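Local coordinates for protein transcriptional regulator, TetR family (Thermus thermophilus, PDB 3VPR) that probably binds operator DNA through a helix-turn-helix domain and acts as a TetR-family transcriptional repressor, at residues A[5-16]-A[43-54]. Residues are numbered along the deposited sequence; the frame is centred on the assembly and turned at random.
Sequences RDRILEEAAKLF and HFGSKEEILYEI
In the TetR-type DNA-binding domain the first helix, here 5-16, packs across the end of the predicted recognition helix, near H43 and F44, and the start of the helix that leads on to the C-terminal domain, 47-54. The axes of 5-16 and 47-54 cross at -90°, 9.9 Å apart. R5 reaches across from helix 5-16 with CG anti to its own backbone nitrogen (chi1 -168°) and the chain extended as far as NE. R5 NH1 donates to H43 O at 2.5 Å, near the guanidinium plane, and R5 NH2 adds a weak bond to the same oxygen. R5 NH2 also makes a salt bridge to E53, its bond to OE2 weak at 3.3 Å. The guanidinium lies flat on F44, planes 24° apart, R5 CZ 4.1 Å from the F44 ring centroid in an off-centre cation-pi contact. Beside it, L9 fits as a knob among F44, I50, E53 and I54, L9 CD2 3.3 Å from F44 CZ. I8 CG2 meets F44 CE2 at 3.5 Å. In return I54 enters a hole formed by L9, A12, A13 and F16, with I54 CD1 3.8 Å from A13 CB. Shortening R5 to alanine would probably leave H43 O without these donors, E53 without a cationic mate and the F44 ring without its guanidinium cover. R5 thus ties the first helix both to the H43-F44 end of the helix-turn-helix and to E53 of the next helix, next to an apolar core.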
ATOM      1  N   ARG A   5     -13.891 -21.280  18.908  1.00 39.82           N
ATOM      2  CA  ARG A   5     -12.694 -20.466  18.894  1.00 36.11           C
ATOM      3  C   ARG A   5     -12.454 -19.903  17.494  1.00 37.37           C
ATOM      4  O   ARG A   5     -12.183 -18.715  17.352  1.00 29.19           O
ATOM      5  CB  ARG A   5     -11.470 -21.269  19.337  1.00 37.27           C
ATOM      6  CG  ARG A   5     -10.288 -20.360  19.613  1.00 50.74           C
ATOM      7  CD  ARG A   5      -8.986 -21.100  19.843  1.00 59.53           C
ATOM      8  NE  ARG A   5      -7.941 -20.156  20.240  1.00 56.61           N
ATOM      9  CZ  ARG A   5      -7.968 -19.482  21.380  1.00 46.80           C
ATOM     10  NH1 ARG A   5      -8.985 -19.675  22.206  1.00 53.04           N
ATOM     11  NH2 ARG A   5      -6.998 -18.620  21.685  1.00 32.88           N
ATOM     12  N   ASP A   6     -12.555 -20.757  16.473  1.00 32.03           N
ATOM     13  CA  ASP A   6     -12.357 -20.336  15.079  1.00 37.45           C
ATOM     14  C   ASP A   6     -13.415 -19.338  14.585  1.00 42.57           C
ATOM     15  O   ASP A   6     -13.092 -18.398  13.853  1.00 38.64           O
ATOM     16  CB  ASP A   6     -12.391 -21.535  14.126  1.00 31.90           C
ATOM     17  CG  ASP A   6     -11.381 -22.586  14.472  1.00 38.75           C
ATOM     18  OD1 ASP A   6     -10.195 -22.241  14.664  1.00 53.99           O
ATOM     19  OD2 ASP A   6     -11.775 -23.764  14.540  1.00 49.52           O
ATOM     20  N   ARG A   7     -14.673 -19.568  14.958  1.00 35.50           N
ATOM     21  CA  ARG A   7     -15.775 -18.703  14.544  1.00 40.33           C
ATOM     22  C   ARG A   7     -15.559 -17.312  15.119  1.00 28.93           C
ATOM     23  O   ARG A   7     -15.836 -16.303  14.477  1.00 33.99           O
ATOM     24  CB  ARG A   7     -17.123 -19.270  15.027  1.00 35.20           C
ATOM     25  N   ILE A   8     -15.058 -17.263  16.340  1.00 30.40           N
ATOM     26  CA  ILE A   8     -14.797 -15.982  16.956  1.00 34.91           C
ATOM     27  C   ILE A   8     -13.761 -15.215  16.134  1.00 39.53           C
ATOM     28  O   ILE A   8     -13.927 -14.011  15.909  1.00 34.70           O
ATOM     29  CB  ILE A   8     -14.289 -16.150  18.404  1.00 39.20           C
ATOM     30  CG1 ILE A   8     -15.380 -16.809  19.259  1.00 35.50           C
ATOM     31  CG2 ILE A   8     -13.879 -14.793  18.978  1.00 37.28           C
ATOM     32  CD1 ILE A   8     -14.990 -17.065  20.724  1.00 36.10           C
ATOM     33  N   LEU A   9     -12.718 -15.898  15.649  1.00 32.98           N
ATOM     34  CA  LEU A   9     -11.674 -15.187  14.895  1.00 36.95           C
ATOM     35  C   LEU A   9     -12.119 -14.733  13.512  1.00 39.49           C
ATOM     36  O   LEU A   9     -11.831 -13.608  13.117  1.00 38.53           O
ATOM     37  CB  LEU A   9     -10.402 -16.027  14.781  1.00 31.89           C
ATOM     38  CG  LEU A   9      -9.716 -16.298  16.124  1.00 47.55           C
ATOM     39  CD1 LEU A   9      -8.449 -17.114  15.906  1.00 43.74           C
ATOM     40  CD2 LEU A   9      -9.383 -14.969  16.808  1.00 43.12           C
ATOM     41  N   GLU A  10     -12.820 -15.598  12.782  1.00 26.09           N
ATOM     42  CA  GLU A  10     -13.303 -15.234  11.457  1.00 38.91           C
ATOM     43  C   GLU A  10     -14.367 -14.133  11.538  1.00 27.86           C
ATOM     44  O   GLU A  10     -14.364 -13.201  10.746  1.00 37.54           O
ATOM     45  CB  GLU A  10     -13.889 -16.457  10.741  1.00 48.38           C
ATOM     46  CG  GLU A  10     -14.601 -16.104   9.431  1.00 71.57           C
ATOM     47  CD  GLU A  10     -14.720 -17.279   8.477  1.00 79.80           C
ATOM     48  OE1 GLU A  10     -15.049 -18.390   8.939  1.00 84.01           O
ATOM     49  OE2 GLU A  10     -14.497 -17.089   7.261  1.00 89.50           O
ATOM     50  N   GLU A  11     -15.262 -14.248  12.507  1.00 27.59           N
ATOM     51  CA  GLU A  11     -16.323 -13.264  12.691  1.00 41.54           C
ATOM     52  C   GLU A  11     -15.780 -11.932  13.161  1.00 38.37           C
ATOM     53  O   GLU A  11     -16.283 -10.882  12.768  1.00 41.68           O
ATOM     54  CB  GLU A  11     -17.365 -13.763  13.697  1.00 41.69           C
ATOM     55  CG  GLU A  11     -18.210 -14.930  13.187  1.00 65.57           C
ATOM     56  CD  GLU A  11     -19.016 -14.569  11.951  1.00 74.50           C
ATOM     57  OE1 GLU A  11     -19.868 -13.657  12.044  1.00 80.22           O
ATOM     58  OE2 GLU A  11     -18.795 -15.192  10.885  1.00 81.34           O
ATOM     59  N   ALA A  12     -14.771 -11.978  14.021  1.00 35.09           N
ATOM     60  CA  ALA A  12     -14.144 -10.761  14.522  1.00 31.14           C
ATOM     61  C   ALA A  12     -13.465 -10.092  13.333  1.00 41.15           C
ATOM     62  O   ALA A  12     -13.610  -8.891  13.114  1.00 31.41           O
ATOM     63  CB  ALA A  12     -13.105 -11.092  15.588  1.00 31.83           C
ATOM     64  N   ALA A  13     -12.726 -10.882  12.557  1.00 30.11           N
ATOM     65  CA  ALA A  13     -12.047 -10.341  11.391  1.00 39.35           C
ATOM     66  C   ALA A  13     -13.033  -9.610  10.468  1.00 42.50           C
ATOM     67  O   ALA A  13     -12.730  -8.526   9.974  1.00 37.35           O
ATOM     68  CB  ALA A  13     -11.330 -11.452  10.630  1.00 34.88           C
ATOM     69  N   LYS A  14     -14.206 -10.194  10.232  1.00 29.77           N
ATOM     70  CA  LYS A  14     -15.194  -9.539   9.373  1.00 30.84           C
ATOM     71  C   LYS A  14     -15.723  -8.263  10.020  1.00 34.03           C
ATOM     72  O   LYS A  14     -15.870  -7.241   9.360  1.00 38.24           O
ATOM     73  CB  LYS A  14     -16.375 -10.458   9.087  1.00 33.46           C
ATOM     74  CG  LYS A  14     -16.049 -11.654   8.232  1.00 42.51           C
ATOM     75  CD  LYS A  14     -17.307 -12.489   8.008  1.00 62.12           C
ATOM     76  CE  LYS A  14     -16.995 -13.778   7.266  1.00 71.32           C
ATOM     77  NZ  LYS A  14     -18.224 -14.591   7.052  1.00 88.20           N
ATOM     78  N   LEU A  15     -15.998  -8.319  11.316  1.00 36.13           N
ATOM     79  CA  LEU A  15     -16.530  -7.154  12.007  1.00 41.40           C
ATOM     80  C   LEU A  15     -15.516  -6.013  12.002  1.00 44.45           C
ATOM     81  O   LEU A  15     -15.882  -4.862  11.787  1.00 42.19           O
ATOM     82  CB  LEU A  15     -16.939  -7.518  13.437  1.00 28.85           C
ATOM     83  CG  LEU A  15     -17.499  -6.346  14.233  1.00 38.61           C
ATOM     84  CD1 LEU A  15     -18.715  -5.774  13.505  1.00 48.20           C
ATOM     85  CD2 LEU A  15     -17.879  -6.802  15.627  1.00 33.11           C
ATOM     86  N   PHE A  16     -14.246  -6.335  12.222  1.00 39.66           N
ATOM     87  CA  PHE A  16     -13.203  -5.318  12.217  1.00 41.25           C
ATOM     88  C   PHE A  16     -13.092  -4.709  10.821  1.00 43.92           C
ATOM     89  O   PHE A  16     -12.825  -3.521  10.679  1.00 50.35           O
ATOM     90  CB  PHE A  16     -11.846  -5.901  12.612  1.00 35.94           C
ATOM     91  CG  PHE A  16     -11.756  -6.342  14.046  1.00 39.72           C
ATOM     92  CD1 PHE A  16     -12.482  -5.695  15.038  1.00 33.45           C
ATOM     93  CD2 PHE A  16     -10.906  -7.389  14.409  1.00 31.29           C
ATOM     94  CE1 PHE A  16     -12.365  -6.084  16.378  1.00 32.74           C
ATOM     95  CE2 PHE A  16     -10.777  -7.783  15.737  1.00 30.72           C
ATOM     96  CZ  PHE A  16     -11.509  -7.131  16.727  1.00 38.80           C
ATOM     97  N   HIS A  43     -11.408 -17.303  25.988  1.00 25.31           N
ATOM     98  CA  HIS A  43     -10.756 -17.885  24.822  1.00 26.64           C
ATOM     99  C   HIS A  43      -9.550 -17.117  24.323  1.00 34.73           C
ATOM    100  O   HIS A  43      -8.659 -17.699  23.717  1.00 37.44           O
ATOM    101  CB  HIS A  43     -11.736 -18.007  23.653  1.00 31.99           C
ATOM    102  CG  HIS A  43     -12.775 -19.063  23.837  1.00 40.31           C
ATOM    103  ND1 HIS A  43     -13.948 -18.843  24.526  1.00 43.78           N
ATOM    104  CD2 HIS A  43     -12.815 -20.354  23.425  1.00 37.14           C
ATOM    105  CE1 HIS A  43     -14.668 -19.951  24.526  1.00 44.57           C
ATOM    106  NE2 HIS A  43     -14.003 -20.883  23.865  1.00 44.38           N
ATOM    107  N   PHE A  44      -9.513 -15.815  24.598  1.00 29.95           N
ATOM    108  CA  PHE A  44      -8.438 -14.964  24.108  1.00 36.91           C
ATOM    109  C   PHE A  44      -7.749 -14.043  25.114  1.00 33.10           C
ATOM    110  O   PHE A  44      -6.695 -13.507  24.822  1.00 37.50           O
ATOM    111  CB  PHE A  44      -8.978 -14.135  22.944  1.00 31.93           C
ATOM    112  CG  PHE A  44      -9.343 -14.960  21.750  1.00 35.61           C
ATOM    113  CD1 PHE A  44      -8.356 -15.435  20.893  1.00 31.34           C
ATOM    114  CD2 PHE A  44     -10.665 -15.315  21.515  1.00 36.40           C
ATOM    115  CE1 PHE A  44      -8.685 -16.257  19.818  1.00 35.28           C
ATOM    116  CE2 PHE A  44     -11.006 -16.139  20.443  1.00 37.86           C
ATOM    117  CZ  PHE A  44     -10.019 -16.612  19.595  1.00 31.95           C
ATOM    118  N   GLY A  45      -8.354 -13.841  26.278  1.00 33.85           N
ATOM    119  CA  GLY A  45      -7.740 -12.992  27.279  1.00 32.15           C
ATOM    120  C   GLY A  45      -7.863 -11.500  27.026  1.00 31.42           C
ATOM    121  O   GLY A  45      -7.983 -10.734  27.970  1.00 33.28           O
ATOM    122  N   SER A  46      -7.830 -11.078  25.767  1.00 28.67           N
ATOM    123  CA  SER A  46      -7.945  -9.658  25.452  1.00 33.85           C
ATOM    124  C   SER A  46      -8.302  -9.457  23.998  1.00 33.92           C
ATOM    125  O   SER A  46      -8.173 -10.367  23.172  1.00 33.57           O
ATOM    126  CB  SER A  46      -6.622  -8.935  25.724  1.00 25.18           C
ATOM    127  OG  SER A  46      -5.603  -9.425  24.860  1.00 38.65           O
ATOM    128  N   LYS A  47      -8.737  -8.243  23.699  1.00 34.92           N
ATOM    129  CA  LYS A  47      -9.099  -7.848  22.344  1.00 36.36           C
ATOM    130  C   LYS A  47      -7.846  -7.866  21.479  1.00 31.28           C
ATOM    131  O   LYS A  47      -7.873  -8.267  20.315  1.00 40.98           O
ATOM    132  CB  LYS A  47      -9.669  -6.429  22.372  1.00 32.35           C
ATOM    133  CG  LYS A  47     -10.147  -5.879  21.038  1.00 36.13           C
ATOM    134  CD  LYS A  47     -10.455  -4.366  21.192  1.00 32.64           C
ATOM    135  CE  LYS A  47     -10.693  -3.682  19.863  1.00 39.52           C
ATOM    136  NZ  LYS A  47     -10.872  -2.212  20.035  1.00 51.18           N
ATOM    137  N   GLU A  48      -6.742  -7.417  22.065  1.00 34.89           N
ATOM    138  CA  GLU A  48      -5.468  -7.344  21.361  1.00 37.58           C
ATOM    139  C   GLU A  48      -4.996  -8.733  20.933  1.00 30.67           C
ATOM    140  O   GLU A  48      -4.406  -8.890  19.869  1.00 29.40           O
ATOM    141  CB  GLU A  48      -4.430  -6.652  22.271  1.00 44.15           C
ATOM    142  CG  GLU A  48      -3.065  -6.365  21.645  1.00 41.23           C
ATOM    143  CD  GLU A  48      -2.155  -7.575  21.638  1.00 49.24           C
ATOM    144  OE1 GLU A  48      -2.394  -8.498  22.449  1.00 45.83           O
ATOM    145  OE2 GLU A  48      -1.197  -7.598  20.836  1.00 43.19           O
ATOM    146  N   GLU A  49      -5.266  -9.738  21.760  1.00 29.05           N
ATOM    147  CA  GLU A  49      -4.871 -11.102  21.435  1.00 35.06           C
ATOM    148  C   GLU A  49      -5.676 -11.609  20.243  1.00 32.80           C
ATOM    149  O   GLU A  49      -5.163 -12.407  19.458  1.00 38.45           O
ATOM    150  CB  GLU A  49      -5.074 -12.032  22.635  1.00 35.28           C
ATOM    151  CG  GLU A  49      -4.875 -13.520  22.338  1.00 32.49           C
ATOM    152  CD  GLU A  49      -3.436 -13.884  22.052  1.00 28.59           C
ATOM    153  OE1 GLU A  49      -2.538 -13.154  22.512  1.00 40.38           O
ATOM    154  OE2 GLU A  49      -3.197 -14.916  21.392  1.00 34.70           O
ATOM    155  N   ILE A  50      -6.917 -11.135  20.099  1.00 29.63           N
ATOM    156  CA  ILE A  50      -7.777 -11.547  18.976  1.00 29.05           C
ATOM    157  C   ILE A  50      -7.195 -10.966  17.688  1.00 35.48           C
ATOM    158  O   ILE A  50      -7.055 -11.668  16.678  1.00 33.77           O
ATOM    159  CB  ILE A  50      -9.246 -11.044  19.158  1.00 33.16           C
ATOM    160  CG1 ILE A  50      -9.868 -11.709  20.389  1.00 29.88           C
ATOM    161  CG2 ILE A  50     -10.082 -11.357  17.906  1.00 21.82           C
ATOM    162  CD1 ILE A  50     -11.332 -11.343  20.635  1.00 34.57           C
ATOM    163  N   LEU A  51      -6.844  -9.684  17.740  1.00 26.47           N
ATOM    164  CA  LEU A  51      -6.231  -9.006  16.605  1.00 34.05           C
ATOM    165  C   LEU A  51      -4.902  -9.691  16.279  1.00 31.14           C
ATOM    166  O   LEU A  51      -4.538  -9.868  15.124  1.00 35.80           O
ATOM    167  CB  LEU A  51      -5.957  -7.536  16.947  1.00 30.11           C
ATOM    168  CG  LEU A  51      -5.048  -6.824  15.937  1.00 32.48           C
ATOM    169  CD1 LEU A  51      -5.713  -6.844  14.569  1.00 43.03           C
ATOM    170  CD2 LEU A  51      -4.772  -5.394  16.375  1.00 41.81           C
ATOM    171  N   TYR A  52      -4.170 -10.057  17.320  1.00 38.34           N
ATOM    172  CA  TYR A  52      -2.887 -10.721  17.143  1.00 40.40           C
ATOM    173  C   TYR A  52      -3.053 -12.071  16.426  1.00 37.41           C
ATOM    174  O   TYR A  52      -2.347 -12.346  15.461  1.00 44.50           O
ATOM    175  CB  TYR A  52      -2.214 -10.908  18.511  1.00 32.12           C
ATOM    176  CG  TYR A  52      -1.023 -11.824  18.493  1.00 34.62           C
ATOM    177  CD1 TYR A  52       0.109 -11.521  17.728  1.00 33.11           C
ATOM    178  CD2 TYR A  52      -1.036 -13.011  19.217  1.00 36.12           C
ATOM    179  CE1 TYR A  52       1.189 -12.383  17.683  1.00 32.27           C
ATOM    180  CE2 TYR A  52       0.036 -13.879  19.183  1.00 33.33           C
ATOM    181  CZ  TYR A  52       1.146 -13.566  18.415  1.00 41.25           C
ATOM    182  OH  TYR A  52       2.200 -14.450  18.370  1.00 48.10           O
ATOM    183  N   GLU A  53      -3.991 -12.896  16.883  1.00 32.88           N
ATOM    184  CA  GLU A  53      -4.213 -14.206  16.267  1.00 38.56           C
ATOM    185  C   GLU A  53      -4.753 -14.113  14.838  1.00 37.13           C
ATOM    186  O   GLU A  53      -4.413 -14.930  13.983  1.00 27.89           O
ATOM    187  CB  GLU A  53      -5.114 -15.067  17.159  1.00 32.63           C
ATOM    188  CG  GLU A  53      -4.311 -15.694  18.291  1.00 33.65           C
ATOM    189  CD  GLU A  53      -5.121 -16.565  19.212  1.00 33.00           C
ATOM    190  OE1 GLU A  53      -5.857 -17.448  18.720  1.00 41.19           O
ATOM    191  OE2 GLU A  53      -5.004 -16.373  20.440  1.00 32.79           O
ATOM    192  N   ILE A  54      -5.576 -13.105  14.570  1.00 23.63           N
ATOM    193  CA  ILE A  54      -6.062 -12.906  13.219  1.00 29.80           C
ATOM    194  C   ILE A  54      -4.850 -12.588  12.321  1.00 37.06           C
ATOM    195  O   ILE A  54      -4.705 -13.136  11.228  1.00 32.78           O
ATOM    196  CB  ILE A  54      -7.070 -11.744  13.167  1.00 32.51           C
ATOM    197  CG1 ILE A  54      -8.419 -12.213  13.726  1.00 37.22           C
ATOM    198  CG2 ILE A  54      -7.207 -11.224  11.736  1.00 33.95           C
ATOM    199  CD1 ILE A  54      -9.454 -11.115  13.864  1.00 32.11           C
TER